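Local coordinates for DUF4440 domain-containing protein (Prochlorococcus marinus, PDB 3HZP) that is of unknown function but folds as an NTF2-like domain, a curved sheet with helices packed in its hollow, at residues A14-E19 / F82-K87; N28-F33 / K106-K111; E49-W52 / D56-L59; F70-L73 / A77-C80; S86-K91 / N95-T100. One frame throughout, in Å; residues are numbered along the deposited sequence.

In the fold
Contacts 3 and 5 lie at one end of the curved sheet, contacts 2 and 4 at the other, and contact 1 nearer the middle. Contact 1 is buried and wholly apolar: the end of helix 4-15 rests on strand 77-90. Contact 3 is a surface contact where helix 45-52 leans a tryptophan on strand 57-72. Contacts 4 and 5 are antiparallel pairings on the two edges of strand 77-90, with strands 57-72 and 93-108. Contact 4 is mostly buried, its side chains apolar but for a glutamate; contact 5 is more open, with a salt bridge and a water. Contact 2, partly buried, joins a loop to strand 93-108. Contacts 2 and 4 both reach the second subunit.

Contact 1 (A14-E19 / F82-K87); sequences AFASTE and FTLGSK
A16 leaves helix 4-15 as the centre of an inverse gamma turn and aims its methyl at the strand: A16 CB meets L84 CD1 at 3.9 Å. In the NTF2-like fold, helices pack into the hollow of a curved sheet. Here the C-terminal end of helix 4-15 is seated on strand 77-90. No hydrogen bond crosses the contact; it is apolar on both sides. L84 makes both approaches on the strand side, and its two methyls share the work. While CD1 faces A16, L84 CD2 lies 4.2 Å from F15 CE2. CG of L84 stands opposite the backbone N (chi1 179°), which sends the fork out toward the helix end. The ring of F15 crosses this leucine at about a right angle, and the methyl approaches it obliquely. F15 also meets the ring of F25, and A16 touches I64 on strand 57-72, so the pair sits within a larger apolar cluster. A pentaethylene glycol, probably from the crystallisation liquor, lies about 3 Å from the side chain of L84 and may mark the pocket of the fold. Bonds local to the chain shape the turn. S17 N makes a weak bond to F15 O, at 3.0 Å. S17 OG gives its proton to A14 O at 2.7 Å, tilted 27° from the carbonyl plane.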
# COMPACT_ATOMS: atom_id res chain seq x y z
N ALA A 14 -9.46 6.13 15.50
CA ALA A 14 -9.81 7.52 15.39
C ALA A 14 -9.97 7.94 13.94
O ALA A 14 -10.85 8.75 13.63
CB ALA A 14 -8.75 8.41 16.07
N PHE A 15 -9.11 7.44 13.06
CA PHE A 15 -9.28 7.65 11.62
C PHE A 15 -10.64 7.14 11.14
O PHE A 15 -11.34 7.84 10.37
CB PHE A 15 -8.14 6.96 10.88
CG PHE A 15 -8.35 6.83 9.39
CD1 PHE A 15 -8.41 7.97 8.58
CD2 PHE A 15 -8.51 5.59 8.83
CE1 PHE A 15 -8.60 7.82 7.24
CE2 PHE A 15 -8.69 5.45 7.47
CZ PHE A 15 -8.75 6.57 6.70
N ALA A 16 -11.01 5.96 11.61
CA ALA A 16 -12.24 5.28 11.19
C ALA A 16 -13.38 5.71 12.04
O ALA A 16 -14.00 4.88 12.70
CB ALA A 16 -12.06 3.82 11.32
N SER A 17 -13.61 6.99 12.08
CA SER A 17 -14.68 7.53 12.89
C SER A 17 -15.38 8.55 12.05
O SER A 17 -14.82 9.25 11.25
CB SER A 17 -14.14 8.09 14.19
OG SER A 17 -13.46 9.28 13.92
N THR A 18 -16.69 8.63 12.22
CA THR A 18 -17.49 9.46 11.38
C THR A 18 -17.22 10.97 11.53
O THR A 18 -17.27 11.72 10.56
CB THR A 18 -18.99 9.17 11.67
OG1 THR A 18 -19.22 9.09 13.09
CG2 THR A 18 -19.34 7.82 11.04
N GLU A 19 -16.91 11.38 12.74
CA GLU A 19 -16.63 12.79 12.99
C GLU A 19 -15.19 13.16 12.65
O GLU A 19 -14.93 14.30 12.30
CB GLU A 19 -16.85 13.11 14.45
CG GLU A 19 -18.34 13.20 14.84
CD GLU A 19 -18.97 11.84 14.87
OE1 GLU A 19 -18.28 10.89 15.29
OE2 GLU A 19 -20.13 11.70 14.44
N PHE A 82 -4.98 -3.65 7.23
CA PHE A 82 -6.30 -3.93 7.71
C PHE A 82 -7.34 -3.79 6.65
O PHE A 82 -7.10 -3.20 5.59
CB PHE A 82 -6.62 -3.00 8.92
CG PHE A 82 -6.56 -1.53 8.59
CD1 PHE A 82 -5.36 -0.86 8.60
CD2 PHE A 82 -7.71 -0.82 8.27
CE1 PHE A 82 -5.29 0.48 8.29
CE2 PHE A 82 -7.63 0.53 7.94
CZ PHE A 82 -6.45 1.17 7.97
N THR A 83 -8.52 -4.36 6.91
CA THR A 83 -9.70 -4.13 6.10
C THR A 83 -10.53 -3.09 6.81
O THR A 83 -10.78 -3.20 8.01
CB THR A 83 -10.52 -5.40 5.96
OG1 THR A 83 -9.76 -6.38 5.25
CG2 THR A 83 -11.82 -5.11 5.17
N LEU A 84 -10.89 -2.06 6.07
CA LEU A 84 -11.69 -0.94 6.58
C LEU A 84 -13.10 -1.12 6.04
O LEU A 84 -13.31 -1.14 4.83
CB LEU A 84 -11.12 0.37 6.09
CG LEU A 84 -11.88 1.63 6.53
CD1 LEU A 84 -11.64 1.85 7.96
CD2 LEU A 84 -11.43 2.86 5.68
N GLY A 85 -14.09 -1.30 6.90
CA GLY A 85 -15.47 -1.47 6.45
C GLY A 85 -16.24 -0.19 6.68
O GLY A 85 -16.32 0.26 7.82
N SER A 86 -16.75 0.44 5.61
CA SER A 86 -17.46 1.69 5.71
C SER A 86 -18.76 1.66 4.98
O SER A 86 -18.96 0.89 4.04
CB SER A 86 -16.67 2.85 5.13
OG SER A 86 -15.42 2.95 5.77
N LYS A 87 -19.66 2.53 5.45
CA LYS A 87 -20.86 2.87 4.72
C LYS A 87 -20.86 4.36 4.48
O LYS A 87 -20.59 5.11 5.39
CB LYS A 87 -22.11 2.46 5.53
CG LYS A 87 -22.20 0.98 5.81
CD LYS A 87 -23.45 0.59 6.61
CE LYS A 87 -23.61 -0.91 6.68
NZ LYS A 87 -24.17 -1.44 5.37

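Contact 2 (N28-F33 / K106-K111); sequences NATADF and KKIDEK
T30 reaches over to K106 and I108, and its side chain forks at CB into an apolar and a polar arm. CB points toward strand 93-108. The apolar arm, T30 CG2, stands 4.2 Å from I108 CG1, with the two side chains crossing at about a right angle. The same methyl lies 4.4 Å from K106 CE, so it rests loosely between both strand residues. The polar arm is T30 OG1. It lies between the backbone N and the carbonyl carbon (chi1 61°) and gives its proton to D32 OD1 at 3.0 Å. D32 OD1 also accepts from a water at 2.7 Å, and that water in turn accepts from K106 NZ at 2.8 Å. The link between D32 and K106 is therefore through water: D32 OD2 and K106 NZ are 4.3 Å apart, too far for a salt bridge. Each charge has its direct partner on the second subunit. K106 pairs with E71 of that subunit, and D32 with K69 of it. Segment 28-33 starts at the last residue of helix 24-28 and runs through the loop toward strand 35-36, with a type I turn from T30 to F33. Segment 106-111 ends strand 93-108 and turns, through a type I' turn from I108 to K111, into strand 111-119, whose V114 is bonded to the T30 backbone.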
# COMPACT_ATOMS: atom_id res chain seq x y z
N ASN A 28 -2.89 14.21 12.61
CA ASN A 28 -2.26 13.00 13.06
C ASN A 28 -1.20 12.48 12.13
O ASN A 28 -0.47 11.55 12.48
CB ASN A 28 -3.33 11.94 13.28
CG ASN A 28 -4.21 12.28 14.44
OD1 ASN A 28 -3.93 11.85 15.56
ND2 ASN A 28 -5.23 13.13 14.21
N ALA A 29 -1.11 13.05 10.95
CA ALA A 29 -0.21 12.53 9.97
C ALA A 29 1.07 13.35 9.97
O ALA A 29 1.06 14.55 10.32
CB ALA A 29 -0.85 12.48 8.57
N THR A 30 2.13 12.70 9.54
CA THR A 30 3.41 13.34 9.34
C THR A 30 3.31 14.28 8.14
O THR A 30 2.43 14.14 7.29
CB THR A 30 4.51 12.33 9.04
OG1 THR A 30 4.19 11.63 7.83
CG2 THR A 30 4.67 11.31 10.16
N ALA A 31 4.19 15.26 8.07
CA ALA A 31 4.14 16.24 6.99
C ALA A 31 4.26 15.65 5.61
O ALA A 31 3.76 16.24 4.64
CB ALA A 31 5.27 17.28 7.17
N ASP A 32 5.00 14.58 5.50
CA ASP A 32 5.22 13.95 4.18
C ASP A 32 4.27 12.77 3.89
O ASP A 32 4.45 12.02 2.94
CB ASP A 32 6.68 13.58 4.02
CG ASP A 32 7.12 12.53 4.97
OD1 ASP A 32 6.50 12.33 6.05
OD2 ASP A 32 8.17 11.93 4.67
N PHE A 33 3.27 12.62 4.74
CA PHE A 33 2.19 11.65 4.49
C PHE A 33 1.51 11.92 3.16
O PHE A 33 1.22 13.05 2.82
CB PHE A 33 1.14 11.80 5.58
CG PHE A 33 -0.14 11.05 5.31
CD1 PHE A 33 -0.27 9.74 5.67
CD2 PHE A 33 -1.21 11.66 4.70
CE1 PHE A 33 -1.41 9.02 5.39
CE2 PHE A 33 -2.37 10.93 4.40
CZ PHE A 33 -2.48 9.64 4.76
N LYS A 106 5.08 6.25 12.14
CA LYS A 106 6.37 6.62 12.68
C LYS A 106 6.18 7.38 13.94
O LYS A 106 5.20 8.12 14.11
CB LYS A 106 7.12 7.50 11.65
CG LYS A 106 7.59 6.72 10.41
CD LYS A 106 8.66 7.48 9.63
CE LYS A 106 8.07 8.78 9.12
NZ LYS A 106 9.06 9.52 8.18
N LYS A 107 7.13 7.24 14.86
CA LYS A 107 7.13 8.04 16.07
C LYS A 107 7.89 9.34 15.81
O LYS A 107 9.04 9.33 15.28
CB LYS A 107 7.81 7.27 17.19
CG LYS A 107 6.91 6.66 18.14
CD LYS A 107 7.63 6.18 19.41
CE LYS A 107 6.87 5.04 20.03
NZ LYS A 107 7.33 4.71 21.41
N ILE A 108 7.27 10.46 16.13
CA ILE A 108 7.86 11.78 15.95
C ILE A 108 7.73 12.44 17.31
O ILE A 108 6.63 12.51 17.88
CB ILE A 108 7.09 12.59 14.92
CG1 ILE A 108 7.03 11.85 13.55
CG2 ILE A 108 7.66 14.00 14.80
CD1 ILE A 108 8.35 11.46 12.99
N ASP A 109 8.83 12.90 17.89
CA ASP A 109 8.80 13.48 19.24
C ASP A 109 8.02 12.58 20.22
O ASP A 109 7.20 13.05 20.99
CB ASP A 109 8.20 14.90 19.22
CG ASP A 109 8.31 15.62 20.53
OD1 ASP A 109 9.27 15.41 21.28
OD2 ASP A 109 7.40 16.45 20.82
N GLU A 110 8.30 11.28 20.12
CA GLU A 110 7.80 10.26 21.04
C GLU A 110 6.32 9.96 20.89
O GLU A 110 5.74 9.27 21.74
CB GLU A 110 8.16 10.58 22.50
CG GLU A 110 9.66 10.71 22.69
CD GLU A 110 10.08 10.89 24.13
OE1 GLU A 110 9.34 11.50 24.92
OE2 GLU A 110 11.20 10.46 24.44
N LYS A 111 5.70 10.45 19.82
CA LYS A 111 4.29 10.23 19.55
C LYS A 111 4.09 9.57 18.22
O LYS A 111 4.70 9.92 17.21
CB LYS A 111 3.55 11.57 19.56
CG LYS A 111 3.67 12.31 20.89
CD LYS A 111 3.30 13.78 20.73
O HOH W 1 7.83 12.07 8.43

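Contact 3 (E49-W52 / D56-L59); sequences ENMW and DLVL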
# COMPACT_ATOMS: atom_id res chain seq x y z
N GLU A 49 -9.06 15.95 3.22
CA GLU A 49 -10.11 16.65 3.92
C GLU A 49 -11.06 17.29 2.92
O GLU A 49 -12.26 17.34 3.16
CB GLU A 49 -9.52 17.71 4.83
CG GLU A 49 -10.55 18.37 5.74
CD GLU A 49 -10.07 19.68 6.32
OE1 GLU A 49 -9.64 20.55 5.54
OE2 GLU A 49 -10.12 19.82 7.55
N ASN A 50 -10.52 17.78 1.81
CA ASN A 50 -11.35 18.47 0.79
C ASN A 50 -12.40 17.54 0.20
O ASN A 50 -13.49 17.98 -0.20
CB ASN A 50 -10.50 19.07 -0.32
CG ASN A 50 -9.77 20.34 0.10
OD1 ASN A 50 -10.04 20.95 1.14
ND2 ASN A 50 -8.81 20.73 -0.71
N MSE A 51 -12.10 16.26 0.15
CA MSE A 51 -12.99 15.30 -0.44
C MSE A 51 -14.20 15.19 0.45
O MSE A 51 -15.35 15.15 -0.02
CB MSE A 51 -12.25 13.96 -0.52
CG MSE A 51 -12.94 12.88 -1.27
SE MSE A 51 -11.68 11.47 -1.60
CE MSE A 51 -10.97 11.26 0.14
N TRP A 52 -13.95 15.14 1.76
CA TRP A 52 -15.00 14.91 2.73
C TRP A 52 -15.73 16.18 3.06
O TRP A 52 -16.78 16.14 3.68
CB TRP A 52 -14.41 14.26 4.01
CG TRP A 52 -14.02 12.88 3.78
CD1 TRP A 52 -12.76 12.38 3.64
CD2 TRP A 52 -14.91 11.77 3.63
NE1 TRP A 52 -12.81 11.03 3.42
CE2 TRP A 52 -14.12 10.63 3.41
CE3 TRP A 52 -16.30 11.63 3.67
CZ2 TRP A 52 -14.66 9.37 3.22
CZ3 TRP A 52 -16.84 10.39 3.48
CH2 TRP A 52 -16.03 9.28 3.25
N ASP A 56 -21.61 16.46 -0.65
CA ASP A 56 -22.17 15.35 -1.40
C ASP A 56 -21.68 14.01 -0.85
O ASP A 56 -22.25 12.99 -1.18
CB ASP A 56 -21.72 15.42 -2.86
CG ASP A 56 -22.36 16.56 -3.62
OD1 ASP A 56 -23.54 16.87 -3.37
OD2 ASP A 56 -21.67 17.12 -4.50
N LEU A 57 -20.61 14.01 -0.07
CA LEU A 57 -20.03 12.77 0.43
C LEU A 57 -20.11 12.71 1.97
O LEU A 57 -19.51 13.53 2.66
CB LEU A 57 -18.58 12.64 -0.06
CG LEU A 57 -17.82 11.40 0.38
CD1 LEU A 57 -18.42 10.13 -0.23
CD2 LEU A 57 -16.33 11.53 0.04
N VAL A 58 -20.86 11.75 2.50
CA VAL A 58 -21.09 11.68 3.94
C VAL A 58 -20.74 10.27 4.45
O VAL A 58 -21.24 9.30 3.91
CB VAL A 58 -22.54 11.99 4.27
CG1 VAL A 58 -22.82 11.82 5.75
CG2 VAL A 58 -22.88 13.45 3.81
N LEU A 59 -19.91 10.17 5.48
CA LEU A 59 -19.57 8.88 6.08
C LEU A 59 -20.63 8.56 7.11
O LEU A 59 -20.87 9.36 8.01
CB LEU A 59 -18.20 8.98 6.75
CG LEU A 59 -17.55 7.69 7.24
CD1 LEU A 59 -17.30 6.74 6.09
CD2 LEU A 59 -16.27 8.06 8.01
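W52 and L57 bring their backbones within 5.9 Å, CA to CA, where a short link joins the last turn of helix 45-52 to strand 57-72; no hydrogen bond crosses between 49-52 and 56-59. The contact is carried by the indole of W52. L57 CD2 lies over one face of its six-membered ring, 3.7 Å from the centroid and 13° off the ring normal. This is a CH-pi contact. The leucine fork follows the ring outward, and L57 CG is only 3.4 Å from W52 CZ3, which makes the fit tight. A trans first torsion in L57 (chi1 180°) lifts its branched end off the strand toward the indole. W52 CZ3 also meets L59 CB at 3.8 Å, while V58 between the two leucines points away. L57 CD2 is 3.8 Å from the backbone O of M51, a selenomethionine, so the same methyl touches helix backbone as well as ring. It also packs on the side chain there, with M51 CG 3.9 Å from L57 CD2. M51 O also accepts from S54 OG in the short link that follows the helix. Around the contact, W52 meets the ring of F48, and L57 touches F88 and Y90 on strand 77-90. The W52 side chain also comes within about 3 Å of bound pentaethylene glycol. An aromatic residue from a helix leaning on the curved sheet beside a bound molecule is consistent with the rim of the pocket of an NTF2-like fold.

Contact 4 (F70-L73 / A77-C80); sequences FELL and AAIC
A77 O is gripped by L73 N at 2.8 Å, the shortest backbone bond between 70-73 and 77-80. The N-H points almost straight at the oxygen (178°), but the donor sits above the carbonyl plane, 53° out of it. L72 CA makes a CA-H...O contact to the same oxygen at 3.5 Å. Further along lies the antiparallel hydrogen-bonded pair E71-I79: E71 N bonds to I79 O at 3.1 Å, and I79 N to E71 O at 3.0 Å. The non-hydrogen-bonded pairs L72-A78 and F70-C80 flank it, one on each side. Their side chains share one face of the sheet. F70 CE1 packs on A78 CB at 4.0 Å, and F70 CD1 on C80 CB at 4.2 Å with the cysteine carbon at the ring edge. Helix 4-15 covers this face through K5, I8 and L12. On the other face E71 and I79 run side by side, and E71 CG touches I79 CG2 at 3.5 Å. CG of E71 is tucked between the backbone N and the carbonyl carbon (chi1 65°), which sets it beside that methyl. L73 CD1 closes on the same I79 CG2 at 4.0 Å. L73, A77 and I79 pack against L73 and I104 of the second subunit. The carboxylate of E71 binds K69 of its own chain as well as K106 of that subunit. The hairpin is thus held by backbone bonds, with one apolar face turned to the helix and the other, apolar with one charged group, turned to the dimer partner.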
# COMPACT_ATOMS: atom_id res chain seq x y z
N PHE A 70 0.35 -6.69 11.77
CA PHE A 70 0.87 -5.61 12.58
C PHE A 70 2.27 -5.97 12.98
O PHE A 70 2.48 -7.07 13.52
CB PHE A 70 0.07 -5.33 13.88
CG PHE A 70 0.76 -4.31 14.71
CD1 PHE A 70 0.60 -2.97 14.44
CD2 PHE A 70 1.68 -4.69 15.68
CE1 PHE A 70 1.39 -2.03 15.13
CE2 PHE A 70 2.44 -3.75 16.37
CZ PHE A 70 2.28 -2.45 16.10
N GLU A 71 3.23 -5.07 12.80
CA GLU A 71 4.52 -5.26 13.42
C GLU A 71 5.27 -3.96 13.53
O GLU A 71 5.14 -3.07 12.70
CB GLU A 71 5.38 -6.28 12.67
CG GLU A 71 5.79 -5.94 11.35
CD GLU A 71 6.71 -7.02 10.69
OE1 GLU A 71 7.57 -7.62 11.37
OE2 GLU A 71 6.62 -7.18 9.49
N LEU A 72 6.05 -3.86 14.59
CA LEU A 72 7.02 -2.78 14.72
C LEU A 72 8.12 -2.98 13.71
O LEU A 72 8.50 -4.13 13.44
CB LEU A 72 7.62 -2.73 16.11
CG LEU A 72 6.70 -2.29 17.21
CD1 LEU A 72 7.44 -2.38 18.56
CD2 LEU A 72 6.18 -0.82 17.03
N LEU A 73 8.63 -1.88 13.17
CA LEU A 73 9.75 -1.85 12.24
C LEU A 73 10.79 -1.02 12.96
O LEU A 73 10.84 0.20 12.84
CB LEU A 73 9.31 -1.24 10.94
CG LEU A 73 8.19 -1.99 10.20
CD1 LEU A 73 7.68 -1.23 8.99
CD2 LEU A 73 8.64 -3.43 9.83
N ALA A 77 8.86 2.82 14.22
CA ALA A 77 8.00 2.72 13.06
C ALA A 77 7.18 1.44 13.14
O ALA A 77 7.48 0.57 13.93
CB ALA A 77 8.81 2.79 11.74
N ALA A 78 6.17 1.35 12.30
CA ALA A 78 5.31 0.18 12.28
C ALA A 78 4.55 0.09 11.00
O ALA A 78 4.30 1.09 10.31
CB ALA A 78 4.32 0.20 13.45
N ILE A 79 4.11 -1.13 10.69
CA ILE A 79 3.20 -1.40 9.61
C ILE A 79 1.91 -2.00 10.20
O ILE A 79 1.99 -2.88 11.04
CB ILE A 79 3.81 -2.34 8.52
CG1 ILE A 79 2.73 -2.68 7.48
CG2 ILE A 79 4.44 -3.63 9.10
CD1 ILE A 79 3.35 -3.29 6.18
N CYS A 80 0.77 -1.55 9.68
CA CYS A 80 -0.51 -2.16 9.99
C CYS A 80 -1.32 -2.28 8.72
O CYS A 80 -1.59 -1.27 8.04
CB CYS A 80 -1.25 -1.38 11.08
SG CYS A 80 -2.77 -2.20 11.62

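Contact 5 (S86-K91 / N95-T100); sequences SKFTYK and NDDLPT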
# COMPACT_ATOMS: atom_id res chain seq x y z
N SER A 86 -16.75 0.44 5.61
CA SER A 86 -17.46 1.69 5.71
C SER A 86 -18.76 1.66 4.98
O SER A 86 -18.96 0.89 4.04
CB SER A 86 -16.67 2.85 5.13
OG SER A 86 -15.42 2.95 5.77
N LYS A 87 -19.66 2.53 5.45
CA LYS A 87 -20.86 2.87 4.72
C LYS A 87 -20.86 4.36 4.48
O LYS A 87 -20.59 5.11 5.39
CB LYS A 87 -22.11 2.46 5.53
CG LYS A 87 -22.20 0.98 5.81
CD LYS A 87 -23.45 0.59 6.61
CE LYS A 87 -23.61 -0.91 6.68
NZ LYS A 87 -24.17 -1.44 5.37
N PHE A 88 -21.13 4.79 3.25
CA PHE A 88 -21.14 6.20 2.97
C PHE A 88 -22.21 6.51 1.97
O PHE A 88 -22.65 5.65 1.24
CB PHE A 88 -19.78 6.66 2.49
CG PHE A 88 -19.39 6.14 1.15
CD1 PHE A 88 -18.74 4.92 1.02
CD2 PHE A 88 -19.60 6.89 0.02
CE1 PHE A 88 -18.35 4.45 -0.23
CE2 PHE A 88 -19.23 6.43 -1.22
CZ PHE A 88 -18.59 5.21 -1.35
N THR A 89 -22.66 7.75 1.98
CA THR A 89 -23.61 8.25 1.01
C THR A 89 -22.81 9.13 0.04
O THR A 89 -21.92 9.88 0.45
CB THR A 89 -24.77 9.03 1.69
OG1 THR A 89 -25.61 8.10 2.39
CG2 THR A 89 -25.63 9.78 0.65
N TYR A 90 -23.12 9.03 -1.25
CA TYR A 90 -22.49 9.90 -2.23
C TYR A 90 -23.53 10.35 -3.21
O TYR A 90 -24.19 9.51 -3.84
CB TYR A 90 -21.38 9.14 -2.97
CG TYR A 90 -20.66 9.95 -4.03
CD1 TYR A 90 -19.92 11.08 -3.69
CD2 TYR A 90 -20.69 9.56 -5.36
CE1 TYR A 90 -19.25 11.81 -4.66
CE2 TYR A 90 -20.01 10.27 -6.33
CZ TYR A 90 -19.29 11.39 -5.98
OH TYR A 90 -18.63 12.11 -6.96
N LYS A 91 -23.74 11.65 -3.27
CA LYS A 91 -24.63 12.25 -4.25
C LYS A 91 -25.90 11.43 -4.34
O LYS A 91 -26.29 11.02 -5.43
CB LYS A 91 -23.94 12.32 -5.62
N ASN A 95 -23.54 3.43 -0.22
CA ASN A 95 -22.56 2.46 -0.67
C ASN A 95 -21.88 1.79 0.51
O ASN A 95 -21.68 2.42 1.53
CB ASN A 95 -21.47 3.21 -1.42
CG ASN A 95 -21.96 3.86 -2.67
OD1 ASN A 95 -22.09 3.20 -3.70
ND2 ASN A 95 -22.26 5.16 -2.59
N ASP A 96 -21.52 0.52 0.34
CA ASP A 96 -20.64 -0.19 1.23
C ASP A 96 -19.25 -0.13 0.60
O ASP A 96 -19.12 -0.07 -0.64
CB ASP A 96 -21.06 -1.66 1.39
CG ASP A 96 -22.38 -1.84 2.15
OD1 ASP A 96 -22.65 -1.08 3.08
OD2 ASP A 96 -23.14 -2.76 1.81
N ASP A 97 -18.22 -0.13 1.44
CA ASP A 97 -16.86 -0.02 0.97
C ASP A 97 -16.01 -0.93 1.86
O ASP A 97 -16.07 -0.85 3.10
CB ASP A 97 -16.41 1.44 1.11
CG ASP A 97 -15.06 1.71 0.52
OD1 ASP A 97 -14.81 1.40 -0.65
OD2 ASP A 97 -14.26 2.33 1.26
N LEU A 98 -15.20 -1.77 1.24
CA LEU A 98 -14.43 -2.77 1.95
C LEU A 98 -13.04 -2.94 1.34
O LEU A 98 -12.77 -3.99 0.72
CB LEU A 98 -15.19 -4.10 1.94
CG LEU A 98 -14.74 -5.10 2.97
CD1 LEU A 98 -15.13 -4.67 4.40
CD2 LEU A 98 -15.38 -6.46 2.62
N PRO A 99 -12.18 -1.91 1.42
CA PRO A 99 -10.82 -2.03 0.89
C PRO A 99 -9.86 -2.75 1.86
O PRO A 99 -10.05 -2.77 3.09
CB PRO A 99 -10.36 -0.60 0.74
CG PRO A 99 -11.10 0.12 1.85
CD PRO A 99 -12.43 -0.54 1.89
N THR A 100 -8.77 -3.22 1.29
CA THR A 100 -7.53 -3.50 2.00
C THR A 100 -6.67 -2.24 2.05
O THR A 100 -6.49 -1.56 1.02
CB THR A 100 -6.71 -4.59 1.28
OG1 THR A 100 -7.49 -5.79 1.26
CG2 THR A 100 -5.36 -4.87 2.00
O HOH W 2 -13.89 1.70 3.85
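S86 pairs with D97 through two backbone bonds: S86 N to D97 O at 2.9 Å, straight at 169°, and D97 N to S86 O, more bent at 142°. A water bonded to S86 OG at 2.8 Å can also donate to D97 OD2, though it has more acceptors around it than protons. That carboxylate has a salt bridge to R119, which is its main partner. K87 follows, in a non-hydrogen-bonded pair with D96. The two side chains lie side by side on one face. The lysine chain bends at its last torsion (chi4 -78°), and K87 NZ meets D96 OD1 at 2.8 Å on the syn side, forming a salt bridge. F88 returns to the S86 face and makes the second hydrogen-bonded pair, with F88 N to N95 O at 3.0 Å and N95 N to F88 O at 2.8 Å. Its ring lies beneath N95 CB, which is 3.7 Å from the centroid in a CH-pi contact. D97 CB meets the ring edge, in its plane, 3.8 Å from F88 CE1. F88 also borders bound pentaethylene glycol, as L84 and W52 do. The pattern is that of an antiparallel beta hairpin, here strands 77-90 and 93-108 of the curved sheet of an NTF2-like fold.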